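Local atomic coordinates of beta-agarase B (Zobellia galactanivorans, PDB entry 4ATF), a protein that hydrolyses the beta-1,4-linkages of agarose at random with retention of anomeric configuration, acting as an endo-type agarase of glycoside hydrolase family 16. Residues A21-G24 with K28-F31; D45-E50 with D74-A79; S167-I172 with F176-P181; T192-N195 with R200-V203; N236-G241 with I245-G250. The protein carries 1 engineered substitution. One frame throughout, in Å; residues are numbered along the deposited sequence.

Contact 1 (A21-G24 with K28-F31); sequences ADAG and KWEF
Ala23 lays its methyl group over the indole of Trp29, and this is the tightly packed half of the contact. Ala23 CB stands 3.7 Å from the centroid of the five-membered ring of Trp29, only 18° off the ring normal, a CH-pi contact displaced toward the rim that carries NE1. The side chain of Ala21 adds a second methyl, its CB lying 3.8 Å from Trp29 CZ2. The one hydrogen bond across the segments runs from Trp29 NE1 to Ala21 O, at 2.9 Å, with a bent N-H...O angle of 143°. The nitrogen sits well above the carbonyl plane rather than on a lone pair. With CG anti to its own carbonyl carbon (chi1 -67°), Trp29 swings the indole off strand 27-31 toward the preceding loop; the indole also touches Tyr112 of strand 111-118 and meets Tyr204 edge-to-face.

The other side is loose. Lys28 directs its CB away from the loop, and exposed Asp22 turns its carboxylate back on its own segment, where Asp22 OD1 accepts from Gly24 N at 3.1 Å in an Asx turn. The turn spans Ala23 and is consistent with its placement over the indole. The chemistry is that of a mostly apolar surface contact in which a single N-H, matched to a backbone carbonyl, probably steers how the ring is seated against the loop.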
# COMPACT_ATOMS: atom_id res chain seq x y z
N ALA A 21 16.30 1.39 -9.50
CA ALA A 21 16.16 0.23 -10.35
C ALA A 21 16.89 0.43 -11.71
O ALA A 21 17.19 1.59 -12.13
CB ALA A 21 14.66 -0.09 -10.56
N ASP A 22 17.20 -0.69 -12.39
CA ASP A 22 18.11 -0.65 -13.55
C ASP A 22 17.18 -0.68 -14.80
O ASP A 22 16.45 -1.65 -15.00
CB ASP A 22 19.03 -1.91 -13.51
CG ASP A 22 20.14 -1.90 -14.56
OD1 ASP A 22 20.00 -1.25 -15.63
OD2 ASP A 22 21.15 -2.61 -14.34
N ALA A 23 17.20 0.39 -15.60
CA ALA A 23 16.29 0.45 -16.82
C ALA A 23 16.68 -0.56 -17.94
O ALA A 23 15.89 -0.83 -18.86
CB ALA A 23 16.25 1.86 -17.38
N GLY A 24 17.89 -1.11 -17.89
CA GLY A 24 18.31 -2.02 -18.95
C GLY A 24 19.31 -1.41 -19.95
O GLY A 24 19.62 -0.19 -19.90
N LYS A 28 16.63 4.32 -20.52
CA LYS A 28 16.57 5.36 -19.50
C LYS A 28 15.19 5.33 -18.84
O LYS A 28 14.23 4.74 -19.40
CB LYS A 28 16.91 6.75 -20.09
CG LYS A 28 15.83 7.30 -21.03
CD LYS A 28 16.22 8.66 -21.74
CE LYS A 28 15.16 8.97 -22.83
NZ LYS A 28 15.28 10.32 -23.38
N TRP A 29 15.07 5.95 -17.68
CA TRP A 29 13.75 6.05 -16.99
C TRP A 29 13.03 7.33 -17.44
O TRP A 29 13.58 8.48 -17.33
CB TRP A 29 13.91 6.04 -15.46
CG TRP A 29 14.41 4.77 -14.92
CD1 TRP A 29 15.72 4.44 -14.54
CD2 TRP A 29 13.65 3.56 -14.84
NE1 TRP A 29 15.76 3.11 -14.12
CE2 TRP A 29 14.51 2.55 -14.31
CE3 TRP A 29 12.30 3.25 -15.12
CZ2 TRP A 29 14.06 1.23 -14.07
CZ3 TRP A 29 11.83 1.96 -14.87
CH2 TRP A 29 12.73 0.95 -14.32
N GLU A 30 11.79 7.15 -17.91
CA GLU A 30 10.96 8.26 -18.41
C GLU A 30 9.86 8.57 -17.40
O GLU A 30 9.03 7.70 -17.09
CB GLU A 30 10.33 7.90 -19.75
CG GLU A 30 9.45 9.06 -20.40
CD GLU A 30 8.62 8.50 -21.56
OE1 GLU A 30 7.51 7.90 -21.36
OE2 GLU A 30 9.16 8.57 -22.66
N PHE A 31 9.86 9.81 -16.90
CA PHE A 31 8.89 10.30 -15.90
C PHE A 31 7.48 10.33 -16.52
O PHE A 31 7.29 10.85 -17.65
CB PHE A 31 9.33 11.70 -15.49
CG PHE A 31 8.40 12.39 -14.49
CD1 PHE A 31 8.44 12.09 -13.12
CD2 PHE A 31 7.48 13.33 -14.94
CE1 PHE A 31 7.58 12.71 -12.20
CE2 PHE A 31 6.56 13.99 -13.98
CZ PHE A 31 6.66 13.66 -12.63

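Contact 2 (D45-E50 with D74-A79); sequences DNKGSE and DRSYVA
Strand 76-79, which pairs with strand 82-89, is tied here at its start to the loop leading into helix 49-54, and the tie is the ammonium group of Lys47 on Ser76. Lys47 NZ donates to Ser76 O at 2.8 Å and to Ser76 OG at 3.0 Å, gripping one residue through backbone and side chain together. It approaches the carbonyl from above, 57° out of its plane. The hydroxyl of Ser76 is set between its backbone N and carbonyl carbon (chi1 57°), which brings OG to the same ammonium. Lys47 reaches them along a chain bent at chi2 and again at chi4, and its CE passes 4.1 Å from Tyr77 CA. Beyond the two segments NZ also meets Asp57 in a salt bridge and the carbonyl of Ala44, so the buried charge is surrounded by acceptors and probably stays protonated.

Toward solvent the segments meet more loosely: Asp45 CB and Asp74 CB are 4.4 Å apart, and their carboxylates do not touch, with OD2 of Asp45 6.5 Å from OD2 of Asp74. Arg75 NH1 bonds to Asp74 O at 3.1 Å, the oxygen lying in the guanidinium plane.

Within the fold, Phe51 of helix 49-54 makes a cation-pi contact with Lys47, while on the strand side backbone hydrogen bonds join Arg75 to Trp86 and Tyr77 to Lys84 of strand 82-89.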
# COMPACT_ATOMS: atom_id res chain seq x y z
N ASP A 45 -13.75 17.88 1.81
CA ASP A 45 -15.12 17.69 1.33
C ASP A 45 -15.39 18.35 -0.06
O ASP A 45 -16.54 18.40 -0.55
CB ASP A 45 -16.10 18.15 2.38
CG ASP A 45 -16.02 19.66 2.64
OD1 ASP A 45 -15.03 20.31 2.23
OD2 ASP A 45 -16.96 20.17 3.28
N ASN A 46 -14.34 18.85 -0.69
CA ASN A 46 -14.52 19.54 -1.97
C ASN A 46 -13.17 19.56 -2.65
O ASN A 46 -12.47 20.56 -2.63
CB ASN A 46 -15.10 20.94 -1.75
CG ASN A 46 -15.44 21.64 -3.05
OD1 ASN A 46 -15.59 22.84 -3.09
ND2 ASN A 46 -15.53 20.87 -4.14
N LYS A 47 -12.79 18.41 -3.22
CA LYS A 47 -11.42 18.20 -3.64
C LYS A 47 -10.90 19.14 -4.72
O LYS A 47 -9.72 19.46 -4.70
CB LYS A 47 -11.21 16.79 -4.12
CG LYS A 47 -11.33 15.74 -3.01
CD LYS A 47 -10.16 15.85 -1.96
CE LYS A 47 -9.90 14.54 -1.25
NZ LYS A 47 -11.07 13.94 -0.49
N GLY A 48 -11.73 19.46 -5.72
CA GLY A 48 -11.34 20.38 -6.79
C GLY A 48 -10.70 19.65 -7.97
O GLY A 48 -10.37 18.45 -7.84
N SER A 49 -10.50 20.36 -9.09
CA SER A 49 -10.10 19.75 -10.36
C SER A 49 -8.68 19.21 -10.41
O SER A 49 -8.40 18.23 -11.13
CB SER A 49 -10.30 20.68 -11.56
OG SER A 49 -9.60 21.89 -11.42
N GLU A 50 -7.76 19.83 -9.67
CA GLU A 50 -6.37 19.37 -9.74
C GLU A 50 -6.23 17.95 -9.13
O GLU A 50 -5.63 17.02 -9.71
CB GLU A 50 -5.44 20.37 -9.05
CG GLU A 50 -4.00 20.13 -9.43
CD GLU A 50 -3.20 21.42 -9.49
OE1 GLU A 50 -3.76 22.48 -9.15
OE2 GLU A 50 -1.99 21.33 -9.85
N ASP A 74 -14.45 12.19 2.54
CA ASP A 74 -14.00 13.36 3.27
C ASP A 74 -12.98 13.08 4.42
O ASP A 74 -12.75 13.96 5.29
CB ASP A 74 -15.24 14.12 3.78
CG ASP A 74 -15.98 13.39 4.91
OD1 ASP A 74 -15.62 12.26 5.30
OD2 ASP A 74 -16.95 13.99 5.43
N ARG A 75 -12.33 11.92 4.37
CA ARG A 75 -11.21 11.67 5.29
C ARG A 75 -9.84 11.71 4.56
O ARG A 75 -8.81 11.30 5.12
CB ARG A 75 -11.42 10.34 6.07
CG ARG A 75 -12.48 10.46 7.21
CD ARG A 75 -11.92 11.36 8.32
NE ARG A 75 -12.88 11.73 9.39
CZ ARG A 75 -13.76 12.75 9.29
NH1 ARG A 75 -13.82 13.54 8.20
NH2 ARG A 75 -14.55 13.03 10.30
N SER A 76 -9.86 12.12 3.31
CA SER A 76 -8.60 12.46 2.62
C SER A 76 -8.62 13.93 2.18
O SER A 76 -9.70 14.51 1.93
CB SER A 76 -8.38 11.51 1.40
OG SER A 76 -9.53 11.63 0.53
N TYR A 77 -7.42 14.52 2.11
CA TYR A 77 -7.29 15.90 1.59
C TYR A 77 -5.86 16.15 1.11
O TYR A 77 -4.98 15.30 1.29
CB TYR A 77 -7.70 16.94 2.64
CG TYR A 77 -6.85 16.95 3.90
CD1 TYR A 77 -6.99 15.93 4.85
CD2 TYR A 77 -6.00 18.02 4.20
CE1 TYR A 77 -6.24 15.95 6.11
CE2 TYR A 77 -5.23 18.07 5.45
CZ TYR A 77 -5.37 17.02 6.37
OH TYR A 77 -4.65 17.00 7.51
N VAL A 78 -5.63 17.30 0.49
CA VAL A 78 -4.25 17.69 0.20
C VAL A 78 -3.96 19.09 0.67
O VAL A 78 -4.74 20.01 0.39
CB VAL A 78 -3.67 17.21 -1.16
CG1 VAL A 78 -4.59 16.37 -2.02
CG2 VAL A 78 -2.65 18.05 -1.81
N ALA A 79 -2.92 19.21 1.48
CA ALA A 79 -2.63 20.52 2.11
C ALA A 79 -1.13 20.63 2.46
O ALA A 79 -0.48 19.61 2.76
CB ALA A 79 -3.50 20.74 3.37

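Contact 3 (S167-I172 with F176-P181); sequences SHHVFI and FQDYQP. With GAL (beta-D-galactopyranose), chain E; AAL (3,6-anhydro-alpha-L-galactopyranose), chain B.
His169 and Phe171 face the bound agaro-oligosaccharide from the hairpin of strands 164-172 and 177-179. The galactose O2 lies over the centre of the His169 imidazole, 3.3 Å from NE2, while the anhydrogalactose O3 stands over one face of Phe171, toward the rim, 3.6 Å from Phe171 CZ. Behind this first shell, Asp178 fixes the imidazole: His169 ND1 donates to Asp178 OD1 at 2.7 Å in an almost straight bond (177°), in the ring plane and on the syn lone pair. Gln180 CB covers the imidazole face opposite the sugar, 3.7 Å from the ring centroid. Asp178 CG points away from its own amide nitrogen (chi1 173°), which lays the carboxylate alongside Phe171, CG coming within 3.4 Å of Phe171 CE1. An alanine at His169 would remove the ring between galactose O2 and Gln180, and would probably leave Asp178 OD1 without its donor and the sugar without its backing.

Farther out, the backbones hold the register. Val170 and Tyr179 form a hydrogen-bonded antiparallel pair, Tyr179 N reaching Val170 O at 3.0 Å, and Ile172 with Gln177 forms the next, flanking the non-hydrogen-bonded pair Phe171 with Asp178. Strand 137-145 pairs with the other edge of strand 164-172, bringing Glu138, the probable nucleophile, beside His169, while Tyr179 OH and His168 NE2 bond to carbonyls of Ile228 and Ile229, at the end of helix 226-229.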
# COMPACT_ATOMS: atom_id res chain seq x y z
N SER A 167 5.17 -7.06 0.02
CA SER A 167 4.59 -8.33 -0.43
C SER A 167 3.75 -8.12 -1.70
O SER A 167 3.75 -7.03 -2.30
CB SER A 167 3.74 -8.90 0.74
OG SER A 167 3.49 -10.29 0.56
N HIS A 168 3.07 -9.20 -2.11
CA HIS A 168 2.18 -9.21 -3.26
C HIS A 168 1.15 -10.31 -2.98
O HIS A 168 1.41 -11.22 -2.15
CB HIS A 168 2.98 -9.47 -4.57
CG HIS A 168 3.30 -10.91 -4.80
ND1 HIS A 168 4.38 -11.54 -4.22
CD2 HIS A 168 2.64 -11.87 -5.51
CE1 HIS A 168 4.40 -12.81 -4.59
NE2 HIS A 168 3.36 -13.04 -5.37
N HIS A 169 -0.01 -10.27 -3.65
CA HIS A 169 -1.05 -11.29 -3.43
C HIS A 169 -1.61 -11.71 -4.77
O HIS A 169 -1.70 -10.87 -5.66
CB HIS A 169 -2.25 -10.76 -2.59
CG HIS A 169 -1.91 -10.38 -1.18
ND1 HIS A 169 -2.36 -11.11 -0.10
CD2 HIS A 169 -1.20 -9.33 -0.67
CE1 HIS A 169 -1.92 -10.55 1.02
NE2 HIS A 169 -1.20 -9.48 0.71
N VAL A 170 -2.03 -12.96 -4.89
CA VAL A 170 -2.89 -13.36 -5.99
C VAL A 170 -4.11 -13.96 -5.34
O VAL A 170 -3.99 -14.62 -4.27
CB VAL A 170 -2.18 -14.27 -7.04
CG1 VAL A 170 -1.11 -13.45 -7.83
CG2 VAL A 170 -1.56 -15.49 -6.40
N PHE A 171 -5.29 -13.73 -5.92
CA PHE A 171 -6.56 -14.21 -5.27
C PHE A 171 -7.38 -15.06 -6.21
O PHE A 171 -7.28 -14.90 -7.44
CB PHE A 171 -7.49 -13.04 -4.87
CG PHE A 171 -6.86 -12.05 -3.93
CD1 PHE A 171 -6.88 -12.24 -2.54
CD2 PHE A 171 -6.22 -10.93 -4.47
CE1 PHE A 171 -6.22 -11.30 -1.68
CE2 PHE A 171 -5.58 -9.97 -3.65
CZ PHE A 171 -5.58 -10.15 -2.24
N ILE A 172 -8.19 -15.97 -5.64
CA ILE A 172 -9.31 -16.53 -6.38
C ILE A 172 -10.50 -15.86 -5.68
O ILE A 172 -10.52 -15.82 -4.42
CB ILE A 172 -9.36 -18.08 -6.29
CG1 ILE A 172 -8.12 -18.72 -6.96
CG2 ILE A 172 -10.76 -18.64 -6.84
CD1 ILE A 172 -7.94 -20.22 -6.58
N PHE A 176 -13.42 -17.37 -1.98
CA PHE A 176 -12.31 -16.47 -1.78
C PHE A 176 -11.08 -17.21 -1.24
O PHE A 176 -11.17 -17.88 -0.21
CB PHE A 176 -12.69 -15.42 -0.76
CG PHE A 176 -11.59 -14.50 -0.46
CD1 PHE A 176 -11.27 -13.47 -1.39
CD2 PHE A 176 -10.81 -14.66 0.72
CE1 PHE A 176 -10.23 -12.58 -1.13
CE2 PHE A 176 -9.74 -13.78 1.00
CZ PHE A 176 -9.43 -12.75 0.09
N GLN A 177 -9.92 -17.02 -1.88
CA GLN A 177 -8.68 -17.60 -1.38
C GLN A 177 -7.58 -16.60 -1.67
O GLN A 177 -7.64 -15.92 -2.70
CB GLN A 177 -8.36 -18.90 -2.17
CG GLN A 177 -9.23 -20.13 -1.86
CD GLN A 177 -8.54 -21.38 -2.42
OE1 GLN A 177 -8.82 -21.78 -3.54
NE2 GLN A 177 -7.58 -21.93 -1.67
N ASP A 178 -6.57 -16.55 -0.80
CA ASP A 178 -5.55 -15.48 -0.86
C ASP A 178 -4.20 -16.14 -0.71
O ASP A 178 -3.97 -16.83 0.30
CB ASP A 178 -5.86 -14.54 0.32
CG ASP A 178 -4.83 -13.47 0.52
OD1 ASP A 178 -3.85 -13.34 -0.27
OD2 ASP A 178 -4.99 -12.75 1.51
N TYR A 179 -3.30 -15.94 -1.69
CA TYR A 179 -1.89 -16.30 -1.50
C TYR A 179 -0.97 -15.07 -1.40
O TYR A 179 -1.09 -14.13 -2.23
CB TYR A 179 -1.41 -17.12 -2.73
CG TYR A 179 0.12 -17.25 -2.70
CD1 TYR A 179 0.76 -18.23 -1.87
CD2 TYR A 179 0.94 -16.34 -3.46
CE1 TYR A 179 2.20 -18.33 -1.79
CE2 TYR A 179 2.37 -16.43 -3.41
CZ TYR A 179 2.99 -17.43 -2.60
OH TYR A 179 4.38 -17.47 -2.58
N GLN A 180 -0.03 -15.04 -0.45
CA GLN A 180 1.11 -14.10 -0.51
C GLN A 180 2.35 -14.88 -0.00
O GLN A 180 2.20 -15.89 0.75
CB GLN A 180 0.87 -12.83 0.38
CG GLN A 180 0.67 -13.17 1.89
CD GLN A 180 0.76 -11.95 2.82
OE1 GLN A 180 0.10 -11.91 3.88
NE2 GLN A 180 1.57 -10.97 2.44
N PRO A 181 3.58 -14.42 -0.37
CA PRO A 181 4.75 -15.07 0.23
C PRO A 181 4.75 -14.81 1.75
O PRO A 181 4.26 -13.72 2.19
CB PRO A 181 5.95 -14.36 -0.43
CG PRO A 181 5.40 -13.65 -1.63
CD PRO A 181 3.95 -13.33 -1.29
C1 GAL E . -2.90 -6.13 1.23
C2 GAL E . -4.27 -6.79 1.25
C3 GAL E . -5.43 -5.95 0.70
C4 GAL E . -5.42 -4.63 1.48
C5 GAL E . -3.99 -4.01 1.43
C6 GAL E . -3.88 -2.63 2.09
O2 GAL E . -4.12 -7.89 0.40
O3 GAL E . -6.60 -6.74 0.97
O4 GAL E . -5.74 -4.93 2.82
O5 GAL E . -2.94 -4.87 1.89
O6 GAL E . -2.53 -2.22 1.86
C1 AAL B . -7.32 -7.18 -0.21
C2 AAL B . -8.42 -8.18 0.26
C3 AAL B . -9.50 -8.27 -0.87
C4 AAL B . -10.09 -6.99 -1.33
C5 AAL B . -8.87 -6.28 -1.88
C6 AAL B . -8.37 -7.40 -2.83
O2 AAL B . -9.01 -7.70 1.47
O3 AAL B . -8.82 -8.61 -2.14
O4 AAL B . -11.13 -7.00 -2.25
O5 AAL B . -7.87 -5.96 -0.88

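Contact 4 (T192-N195 with R200-V203); sequences TVWN and RFGV
Phe201 meets Trp194 in the interior of the beta-sandwich (jelly-roll) fold of family 16, where the loop before strand 199-207 packs against that strand. The strand segment begins at Arg200, whose side chain turns to another partner, NH1 forming a salt bridge with Glu114. Next comes Phe201, whose CB is directed toward the loop. Its CG is anti to the carbonyl carbon (chi1 -56°), which sends the ring out from the strand until its far rim, CE1 and CZ, reaches the benzo ring of Trp194. The six-membered ring of Trp194 and the ring of Phe201 are oblique to one another, their planes at 59° and the centroids 5.8 Å apart. Both side chains also touch Ile215 of strand 210-215, and Leu142 of strand 137-145 lies against Phe201. Gly202 and Val203 continue the strand, their backbones bonded to Tyr214 and Ile113.

On the loop side, Trp194 NE1 donates to the carbonyl of Lys162, and Thr192 CG2 lies 3.7 Å above the indole plane, toward the rim. The closest approach across the contact is purely apolar, Trp194 CE3 to Phe201 CZ at 3.9 Å, with CE3 near the plane of the Phe201 ring, at its edge.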
# COMPACT_ATOMS: atom_id res chain seq x y z
N THR A 192 15.49 1.10 11.90
CA THR A 192 14.67 2.31 11.69
C THR A 192 13.24 2.20 12.27
O THR A 192 12.57 1.16 12.05
CB THR A 192 14.52 2.57 10.17
OG1 THR A 192 15.83 2.63 9.64
CG2 THR A 192 13.82 3.89 9.89
N VAL A 193 12.80 3.25 12.96
CA VAL A 193 11.42 3.35 13.46
C VAL A 193 10.76 4.21 12.41
O VAL A 193 11.03 5.41 12.34
CB VAL A 193 11.30 4.03 14.89
CG1 VAL A 193 9.83 4.17 15.25
CG2 VAL A 193 11.98 3.18 16.01
N TRP A 194 9.90 3.60 11.60
CA TRP A 194 9.38 4.16 10.35
C TRP A 194 8.58 5.45 10.61
O TRP A 194 8.63 6.36 9.76
CB TRP A 194 8.58 3.11 9.54
CG TRP A 194 9.54 1.98 9.21
CD1 TRP A 194 9.58 0.77 9.81
CD2 TRP A 194 10.66 2.02 8.30
NE1 TRP A 194 10.64 0.04 9.35
CE2 TRP A 194 11.34 0.78 8.43
CE3 TRP A 194 11.17 3.00 7.43
CZ2 TRP A 194 12.49 0.45 7.70
CZ3 TRP A 194 12.32 2.69 6.68
CH2 TRP A 194 12.96 1.41 6.81
N ASN A 195 7.89 5.51 11.77
CA ASN A 195 6.99 6.65 12.03
C ASN A 195 7.74 8.02 12.27
O ASN A 195 7.11 9.10 12.30
CB ASN A 195 5.97 6.35 13.14
CG ASN A 195 6.60 6.31 14.53
OD1 ASN A 195 6.26 5.45 15.36
ND2 ASN A 195 7.48 7.24 14.80
N ARG A 200 11.45 6.81 1.39
CA ARG A 200 11.06 6.51 0.01
C ARG A 200 10.87 5.00 -0.12
O ARG A 200 11.84 4.25 0.04
CB ARG A 200 12.19 6.94 -0.96
CG ARG A 200 12.27 8.46 -1.17
CD ARG A 200 12.96 8.73 -2.49
NE ARG A 200 14.30 8.57 -2.31
CZ ARG A 200 15.20 7.92 -3.04
NH1 ARG A 200 14.97 7.11 -4.11
NH2 ARG A 200 16.38 8.10 -2.54
N PHE A 201 9.66 4.57 -0.46
CA PHE A 201 9.34 3.17 -0.65
C PHE A 201 8.98 2.95 -2.14
O PHE A 201 8.02 3.56 -2.62
CB PHE A 201 8.12 2.82 0.23
CG PHE A 201 8.32 3.14 1.68
CD1 PHE A 201 9.02 2.27 2.50
CD2 PHE A 201 7.84 4.33 2.21
CE1 PHE A 201 9.23 2.54 3.89
CE2 PHE A 201 8.00 4.68 3.58
CZ PHE A 201 8.69 3.76 4.47
N GLY A 202 9.69 2.06 -2.83
CA GLY A 202 9.46 1.89 -4.24
C GLY A 202 9.42 0.41 -4.61
O GLY A 202 9.89 -0.48 -3.83
N VAL A 203 8.88 0.14 -5.80
CA VAL A 203 8.86 -1.20 -6.34
C VAL A 203 9.13 -1.11 -7.84
O VAL A 203 8.56 -0.26 -8.53
CB VAL A 203 7.51 -1.90 -6.14
CG1 VAL A 203 6.45 -1.33 -7.10
CG2 VAL A 203 7.65 -3.42 -6.36

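Contact 5 (N236-G241 with I245-G250); sequences NTTDPG and IDTRTG
Asn236 and Thr247 face each other across the long surface loop between helix 226-229 and strand 255-262, where the chain doubles back and makes a single backbone bridge, Asn236 with Arg248. Asn236 CB lies 3.5 Å from Thr247 OG1, and CG follows with Thr247 OG1 and Ile245 O both close by. At the tip, Asn236 OD1 accepts from Thr247 N at 3.0 Å, the donor standing above the carbonyl plane. Asn236 ND2 gives one bond to Ile245 O at 3.0 Å and another, nearly straight at 173°, to Asp239 O of its own segment. A leucine in place of Asn236 would lose the amide, and would probably leave Thr247 N and the carbonyls of Ile245 and Asp239 without this shared partner, freeing the two limbs to shift.

Thr237 N donates to Thr247 O at 3.1 Å and Thr238 N makes a weak bond to Thr247 OG1. Within segment 245-250, Asp246 and Arg248 form a side-on salt bridge, and Arg248 NH1 also bonds to the carbonyl of Asp230. Asp246 OD1 takes Arg248 N as well, closing an Asx turn. One water spans the limbs, 3.0 Å from Thr238 OG1 and 2.6 Å from Thr247 OG1.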
# COMPACT_ATOMS: atom_id res chain seq x y z
N ASN A 236 -3.77 -19.41 -13.01
CA ASN A 236 -4.07 -20.21 -14.22
C ASN A 236 -5.25 -19.49 -14.97
O ASN A 236 -6.25 -19.05 -14.30
CB ASN A 236 -4.61 -21.62 -13.86
CG ASN A 236 -3.52 -22.67 -13.71
OD1 ASN A 236 -2.38 -22.44 -14.07
ND2 ASN A 236 -3.90 -23.86 -13.25
N THR A 237 -5.18 -19.41 -16.30
CA THR A 237 -6.34 -18.91 -17.05
C THR A 237 -7.47 -19.99 -17.08
O THR A 237 -8.64 -19.66 -17.13
CB THR A 237 -5.96 -18.47 -18.49
OG1 THR A 237 -5.40 -19.59 -19.16
CG2 THR A 237 -4.86 -17.39 -18.54
N THR A 238 -7.12 -21.27 -17.09
CA THR A 238 -8.12 -22.34 -17.01
C THR A 238 -7.89 -23.06 -15.65
O THR A 238 -6.77 -23.51 -15.33
CB THR A 238 -8.03 -23.36 -18.20
OG1 THR A 238 -6.83 -24.11 -18.08
CG2 THR A 238 -8.01 -22.69 -19.54
N ASP A 239 -8.95 -23.11 -14.83
CA ASP A 239 -8.92 -23.89 -13.58
C ASP A 239 -7.90 -23.38 -12.52
O ASP A 239 -6.93 -24.08 -12.18
CB ASP A 239 -8.66 -25.37 -13.90
CG ASP A 239 -9.18 -26.35 -12.81
OD1 ASP A 239 -9.78 -25.93 -11.77
OD2 ASP A 239 -8.97 -27.56 -13.04
N PRO A 240 -8.13 -22.16 -12.00
CA PRO A 240 -7.27 -21.57 -10.97
C PRO A 240 -7.13 -22.53 -9.79
O PRO A 240 -8.14 -23.12 -9.35
CB PRO A 240 -8.01 -20.28 -10.57
CG PRO A 240 -8.88 -19.95 -11.73
CD PRO A 240 -9.27 -21.28 -12.33
N GLY A 241 -5.92 -22.67 -9.26
CA GLY A 241 -5.68 -23.54 -8.09
C GLY A 241 -5.37 -25.01 -8.41
O GLY A 241 -5.08 -25.79 -7.52
N ILE A 245 -1.99 -28.43 -14.00
CA ILE A 245 -2.00 -27.79 -15.31
C ILE A 245 -1.45 -26.38 -15.17
O ILE A 245 -1.71 -25.73 -14.15
CB ILE A 245 -3.40 -27.88 -16.02
CG1 ILE A 245 -4.56 -27.47 -15.08
CG2 ILE A 245 -3.65 -29.32 -16.67
CD1 ILE A 245 -5.93 -27.89 -15.62
N ASP A 246 -0.64 -25.94 -16.15
CA ASP A 246 0.03 -24.66 -16.02
C ASP A 246 -0.35 -23.72 -17.15
O ASP A 246 0.19 -23.80 -18.27
CB ASP A 246 1.56 -24.83 -15.95
CG ASP A 246 2.30 -23.57 -15.46
OD1 ASP A 246 1.67 -22.49 -15.28
OD2 ASP A 246 3.53 -23.65 -15.24
N THR A 247 -1.27 -22.81 -16.85
CA THR A 247 -1.59 -21.69 -17.76
C THR A 247 -1.46 -20.41 -16.92
O THR A 247 -2.21 -19.43 -17.14
CB THR A 247 -3.05 -21.84 -18.33
OG1 THR A 247 -3.91 -22.14 -17.22
CG2 THR A 247 -3.13 -22.96 -19.44
N ARG A 248 -0.52 -20.42 -15.94
CA ARG A 248 -0.36 -19.26 -15.05
C ARG A 248 -0.02 -17.98 -15.79
O ARG A 248 0.85 -17.98 -16.70
CB ARG A 248 0.75 -19.51 -14.02
CG ARG A 248 0.33 -20.50 -12.92
CD ARG A 248 1.46 -20.70 -11.93
NE ARG A 248 2.45 -21.60 -12.51
CZ ARG A 248 3.47 -22.12 -11.83
NH1 ARG A 248 3.65 -21.83 -10.53
NH2 ARG A 248 4.32 -22.94 -12.47
N THR A 249 -0.68 -16.87 -15.44
CA THR A 249 -0.36 -15.59 -16.08
C THR A 249 0.76 -14.80 -15.32
O THR A 249 1.44 -13.90 -15.86
CB THR A 249 -1.62 -14.66 -16.14
OG1 THR A 249 -2.01 -14.32 -14.79
CG2 THR A 249 -2.78 -15.36 -16.87
N GLY A 250 0.91 -15.08 -14.04
CA GLY A 250 1.77 -14.23 -13.18
C GLY A 250 1.06 -12.91 -12.90
O GLY A 250 -0.18 -12.78 -13.14
O HOH W 1 -4.29 -24.65 -16.63

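The substrate lies at contact 3, whose hairpin carries three of the experimentally established substrate-binding residues. Contact 5 adjoins it, centres about 14 Å apart: Ile172 CG1 packs on Pro240 CB at 3.9 Å, so the surface loop backs the hairpin without belonging to an annotated site. Contact 4 lies deeper, the side chain of Phe201 about 9 Å from that of Asp143, the engineered residue at the proton-donor position assigned by similarity. Contact 2 stands on the other side of the chain's centre from contacts 3 and 5, yet the side chain of Ser76 is about 11 Å from that of substrate-binding Tyr59. Contact 1 is remote from these sites; its nearest atoms are about 6 Å from contact 4.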